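Local coordinates for protein lysine-sensitive aspartokinase 3 (Escherichia coli, PDB 2J0W) that phosphorylates L-aspartate with ATP to give 4-phospho-L-aspartate, opening the aspartate pathway to lysine, and is allosterically inhibited by lysine, at residues Gly385-Ser397 with Tyr420-Gly433. Numbering follows the deposited sequence.
Sequences GLALVALIGNDLS and YGASSHNLCFLVPG
V389 and F429 pair in the middle of an antiparallel ladder that strands 386-393 and 426-432 form at an axis separation of 4.5 Å. Paired backbone hydrogen bonds join A387 with V431, V389 with F429 and L391 with L427; the shortest of these six runs from V389 N to F429 O (2.7 Å). At one end of the ladder G433 N donates to G385 O, and at the other G393 N donates to H425 O.

The H425 side chain adds a further bond there: its ND1 gives a hydrogen bond to G393 O (2.7 Å), which lies near the ring plane, so backbone and imidazole both hold G393. N394 OD1 also sits at the ring edge, 3.2 Å from H425 CE1, with the amide turned 82° from the ring, while N394 ND2 bonds to P297 O. Replacing H425 by alanine removes the imidazole, and G393 O would probably be left without its side-chain donor, with a gap opened beside N394 OD1. Past the strand end, L396 N reaches S424 O at 3.3 Å.

These strands belong to the antiparallel sheet of the ACT domain, in the region required for homodimerization; strand 299-313 flanks 386-393, and Y420 continues the sheet into a strand of the second subunit.

Apolar contacts divide between the two faces. With A387, L391, L427 and V431, V389 and F429 line the face on which helix 402-407 packs. F429 CG stands between its backbone N and carbonyl carbon (chi1 61°), which lays the ring alongside V389, whose CB makes a CH-pi contact over one ring face, 4.0 Å from the centroid. On the other face, L388 CD1 touches C428 CB (3.4 Å) and L430 CD2, and A390 CB meets C428 SG at 3.6 Å.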
loop_
_atom_site.group_PDB
_atom_site.type_symbol
_atom_site.label_atom_id
_atom_site.label_comp_id
_atom_site.label_asym_id
_atom_site.label_seq_id
_atom_site.Cartn_x
_atom_site.Cartn_y
_atom_site.Cartn_z
ATOM N N GLY A 385 -2.858 16.338 11.314
ATOM C CA GLY A 385 -4.232 16.621 11.683
ATOM C C GLY A 385 -5.208 15.813 10.861
ATOM O O GLY A 385 -6.278 16.292 10.495
ATOM N N LEU A 386 -4.826 14.576 10.569
ATOM C CA LEU A 386 -5.656 13.665 9.798
ATOM C C LEU A 386 -6.099 12.555 10.746
ATOM O O LEU A 386 -5.362 12.191 11.663
ATOM C CB LEU A 386 -4.846 13.080 8.638
ATOM C CG LEU A 386 -4.533 13.982 7.442
ATOM C CD1 LEU A 386 -3.414 13.383 6.605
ATOM C CD2 LEU A 386 -5.792 14.164 6.600
ATOM N N ALA A 387 -7.299 12.023 10.525
ATOM C CA ALA A 387 -7.849 10.961 11.365
ATOM C C ALA A 387 -8.201 9.706 10.560
ATOM O O ALA A 387 -8.783 9.792 9.475
ATOM C CB ALA A 387 -9.085 11.481 12.092
ATOM N N LEU A 388 -7.847 8.539 11.092
ATOM C CA LEU A 388 -8.132 7.275 10.414
ATOM C C LEU A 388 -9.477 6.692 10.823
ATOM O O LEU A 388 -9.811 6.660 12.010
ATOM C CB LEU A 388 -7.065 6.226 10.725
ATOM C CG LEU A 388 -7.406 4.826 10.183
ATOM C CD1 LEU A 388 -7.070 4.775 8.716
ATOM C CD2 LEU A 388 -6.636 3.752 10.914
ATOM N N VAL A 389 -10.242 6.226 9.838
ATOM C CA VAL A 389 -11.526 5.592 10.106
ATOM C C VAL A 389 -11.458 4.162 9.563
ATOM O O VAL A 389 -11.149 3.938 8.392
ATOM C CB VAL A 389 -12.712 6.351 9.450
ATOM C CG1 VAL A 389 -13.994 5.542 9.604
ATOM C CG2 VAL A 389 -12.901 7.696 10.124
ATOM N N ALA A 390 -11.740 3.199 10.428
ATOM C CA ALA A 390 -11.689 1.801 10.048
ATOM C C ALA A 390 -13.021 1.083 10.213
ATOM O O ALA A 390 -13.739 1.319 11.176
ATOM C CB ALA A 390 -10.641 1.100 10.880
ATOM N N LEU A 391 -13.351 0.209 9.269
ATOM C CA LEU A 391 -14.570 -0.584 9.356
ATOM C C LEU A 391 -14.144 -2.020 9.548
ATOM O O LEU A 391 -13.436 -2.584 8.719
ATOM C CB LEU A 391 -15.394 -0.505 8.081
ATOM C CG LEU A 391 -16.439 -1.633 8.027
ATOM C CD1 LEU A 391 -17.483 -1.420 9.106
ATOM C CD2 LEU A 391 -17.097 -1.673 6.664
ATOM N N ILE A 392 -14.571 -2.624 10.638
ATOM C CA ILE A 392 -14.197 -3.996 10.877
ATOM C C ILE A 392 -15.381 -4.917 10.720
ATOM O O ILE A 392 -16.495 -4.611 11.162
ATOM C CB ILE A 392 -13.591 -4.157 12.262
ATOM C CG1 ILE A 392 -12.301 -3.348 12.309
ATOM C CG2 ILE A 392 -13.347 -5.638 12.579
ATOM C CD1 ILE A 392 -11.456 -3.642 13.494
ATOM N N GLY A 393 -15.123 -6.048 10.075
ATOM C CA GLY A 393 -16.155 -7.029 9.844
ATOM C C GLY A 393 -15.526 -8.317 9.378
ATOM O O GLY A 393 -14.434 -8.687 9.826
ATOM N N ASN A 394 -16.195 -8.992 8.451
ATOM C CA ASN A 394 -15.698 -10.266 7.962
ATOM C C ASN A 394 -15.953 -10.467 6.474
ATOM O O ASN A 394 -17.046 -10.196 5.975
ATOM C CB ASN A 394 -16.350 -11.372 8.788
ATOM C CG ASN A 394 -16.261 -11.094 10.284
ATOM O OD1 ASN A 394 -15.226 -11.325 10.907
ATOM N ND2 ASN A 394 -17.339 -10.562 10.856
ATOM N N ASP A 395 -14.926 -10.926 5.766
ATOM C CA ASP A 395 -15.025 -11.170 4.330
ATOM C C ASP A 395 -15.492 -9.960 3.519
ATOM O O ASP A 395 -16.257 -10.098 2.560
ATOM C CB ASP A 395 -15.961 -12.351 4.075
ATOM C CG ASP A 395 -15.519 -13.601 4.800
ATOM O OD1 ASP A 395 -16.203 -14.635 4.669
ATOM O OD2 ASP A 395 -14.488 -13.548 5.504
ATOM N N LEU A 396 -15.022 -8.776 3.901
ATOM C CA LEU A 396 -15.382 -7.551 3.200
ATOM C C LEU A 396 -14.807 -7.557 1.782
ATOM O O LEU A 396 -15.389 -6.968 0.867
ATOM C CB LEU A 396 -14.844 -6.337 3.958
ATOM C CG LEU A 396 -15.183 -6.265 5.446
ATOM C CD1 LEU A 396 -14.542 -5.040 6.073
ATOM C CD2 LEU A 396 -16.678 -6.217 5.611
ATOM N N SER A 397 -13.668 -8.234 1.614
ATOM C CA SER A 397 -12.973 -8.313 0.327
ATOM C C SER A 397 -13.681 -9.162 -0.717
ATOM O O SER A 397 -13.719 -8.793 -1.890
ATOM C CB SER A 397 -11.543 -8.832 0.528
ATOM O OG SER A 397 -11.534 -10.081 1.200
ATOM N N TYR A 420 -7.365 -0.645 1.384
ATOM C CA TYR A 420 -8.229 -1.811 1.494
ATOM C C TYR A 420 -7.854 -2.937 0.553
ATOM O O TYR A 420 -7.474 -2.702 -0.599
ATOM C CB TYR A 420 -9.665 -1.382 1.222
ATOM C CG TYR A 420 -10.652 -2.503 1.013
ATOM C CD1 TYR A 420 -10.814 -3.512 1.965
ATOM C CD2 TYR A 420 -11.449 -2.538 -0.129
ATOM C CE1 TYR A 420 -11.745 -4.522 1.785
ATOM C CE2 TYR A 420 -12.383 -3.542 -0.318
ATOM C CZ TYR A 420 -12.530 -4.528 0.642
ATOM O OH TYR A 420 -13.476 -5.501 0.459
ATOM N N GLY A 421 -7.971 -4.164 1.059
ATOM C CA GLY A 421 -7.674 -5.346 0.264
ATOM C C GLY A 421 -6.674 -6.293 0.885
ATOM O O GLY A 421 -6.578 -7.448 0.490
ATOM N N ALA A 422 -5.932 -5.797 1.864
ATOM C CA ALA A 422 -4.929 -6.606 2.526
ATOM C C ALA A 422 -5.516 -7.508 3.603
ATOM O O ALA A 422 -4.903 -8.500 3.983
ATOM C CB ALA A 422 -3.859 -5.710 3.116
ATOM N N SER A 423 -6.695 -7.151 4.096
ATOM C CA SER A 423 -7.341 -7.955 5.126
ATOM C C SER A 423 -8.836 -8.083 4.891
ATOM O O SER A 423 -9.526 -7.112 4.574
ATOM C CB SER A 423 -7.067 -7.357 6.508
ATOM O OG SER A 423 -7.718 -8.116 7.510
ATOM N N SER A 424 -9.331 -9.300 5.029
ATOM C CA SER A 424 -10.748 -9.524 4.824
ATOM C C SER A 424 -11.542 -9.081 6.046
ATOM O O SER A 424 -12.729 -9.390 6.171
ATOM C CB SER A 424 -11.015 -10.998 4.534
ATOM O OG SER A 424 -10.504 -11.834 5.562
ATOM N N HIS A 425 -10.884 -8.362 6.953
ATOM C CA HIS A 425 -11.552 -7.893 8.166
ATOM C C HIS A 425 -11.741 -6.388 8.223
ATOM O O HIS A 425 -12.629 -5.915 8.930
ATOM C CB HIS A 425 -10.784 -8.318 9.419
ATOM C CG HIS A 425 -10.992 -9.746 9.811
ATOM N ND1 HIS A 425 -12.201 -10.224 10.271
ATOM C CD2 HIS A 425 -10.129 -10.791 9.861
ATOM C CE1 HIS A 425 -12.071 -11.500 10.594
ATOM N NE2 HIS A 425 -10.823 -11.868 10.356
ATOM N N ASN A 426 -10.942 -5.625 7.483
ATOM C CA ASN A 426 -11.090 -4.173 7.565
ATOM C C ASN A 426 -10.918 -3.353 6.294
ATOM O O ASN A 426 -10.315 -3.790 5.312
ATOM C CB ASN A 426 -10.099 -3.617 8.577
ATOM C CG ASN A 426 -8.736 -3.381 7.962
ATOM O OD1 ASN A 426 -8.587 -2.550 7.055
ATOM N ND2 ASN A 426 -7.733 -4.119 8.434
ATOM N N LEU A 427 -11.419 -2.125 6.376
ATOM C CA LEU A 427 -11.326 -1.151 5.306
ATOM C C LEU A 427 -11.110 0.188 5.999
ATOM O O LEU A 427 -12.004 0.683 6.691
ATOM C CB LEU A 427 -12.620 -1.106 4.501
ATOM C CG LEU A 427 -12.595 -0.163 3.296
ATOM C CD1 LEU A 427 -13.658 -0.603 2.316
ATOM C CD2 LEU A 427 -12.807 1.289 3.721
ATOM N N CYS A 428 -9.936 0.781 5.825
ATOM C CA CYS A 428 -9.667 2.054 6.482
ATOM C C CYS A 428 -9.503 3.197 5.514
ATOM O O CYS A 428 -9.316 3.001 4.317
ATOM C CB CYS A 428 -8.400 1.957 7.319
ATOM S SG CYS A 428 -8.278 0.421 8.208
ATOM N N PHE A 429 -9.568 4.401 6.055
ATOM C CA PHE A 429 -9.376 5.584 5.252
ATOM C C PHE A 429 -9.185 6.816 6.124
ATOM O O PHE A 429 -9.575 6.834 7.289
ATOM C CB PHE A 429 -10.536 5.759 4.276
ATOM C CG PHE A 429 -11.866 5.928 4.926
ATOM C CD1 PHE A 429 -12.392 7.198 5.144
ATOM C CD2 PHE A 429 -12.622 4.821 5.277
ATOM C CE1 PHE A 429 -13.667 7.362 5.701
ATOM C CE2 PHE A 429 -13.896 4.970 5.835
ATOM C CZ PHE A 429 -14.419 6.241 6.045
ATOM N N LEU A 430 -8.549 7.830 5.557
ATOM C CA LEU A 430 -8.294 9.062 6.274
ATOM C C LEU A 430 -9.293 10.133 5.872
ATOM O O LEU A 430 -9.907 10.063 4.805
ATOM C CB LEU A 430 -6.864 9.562 5.996
ATOM C CG LEU A 430 -5.705 8.618 6.362
ATOM C CD1 LEU A 430 -4.370 9.347 6.189
ATOM C CD2 LEU A 430 -5.854 8.130 7.804
ATOM N N VAL A 431 -9.457 11.112 6.756
ATOM C CA VAL A 431 -10.337 12.259 6.543
ATOM C C VAL A 431 -9.789 13.361 7.444
ATOM O O VAL A 431 -9.214 13.078 8.494
ATOM C CB VAL A 431 -11.810 11.964 6.941
ATOM C CG1 VAL A 431 -12.333 10.772 6.160
ATOM C CG2 VAL A 431 -11.919 11.701 8.431
ATOM N N PRO A 432 -9.931 14.627 7.040
ATOM C CA PRO A 432 -9.408 15.687 7.902
ATOM C C PRO A 432 -9.960 15.583 9.326
ATOM O O PRO A 432 -11.146 15.320 9.524
ATOM C CB PRO A 432 -9.835 16.965 7.177
ATOM C CG PRO A 432 -11.060 16.533 6.417
ATOM C CD PRO A 432 -10.652 15.188 5.889
ATOM N N GLY A 433 -9.081 15.778 10.307
ATOM C CA GLY A 433 -9.457 15.698 11.708
ATOM C C GLY A 433 -10.816 16.250 12.121
ATOM O O GLY A 433 -11.627 15.522 12.693
#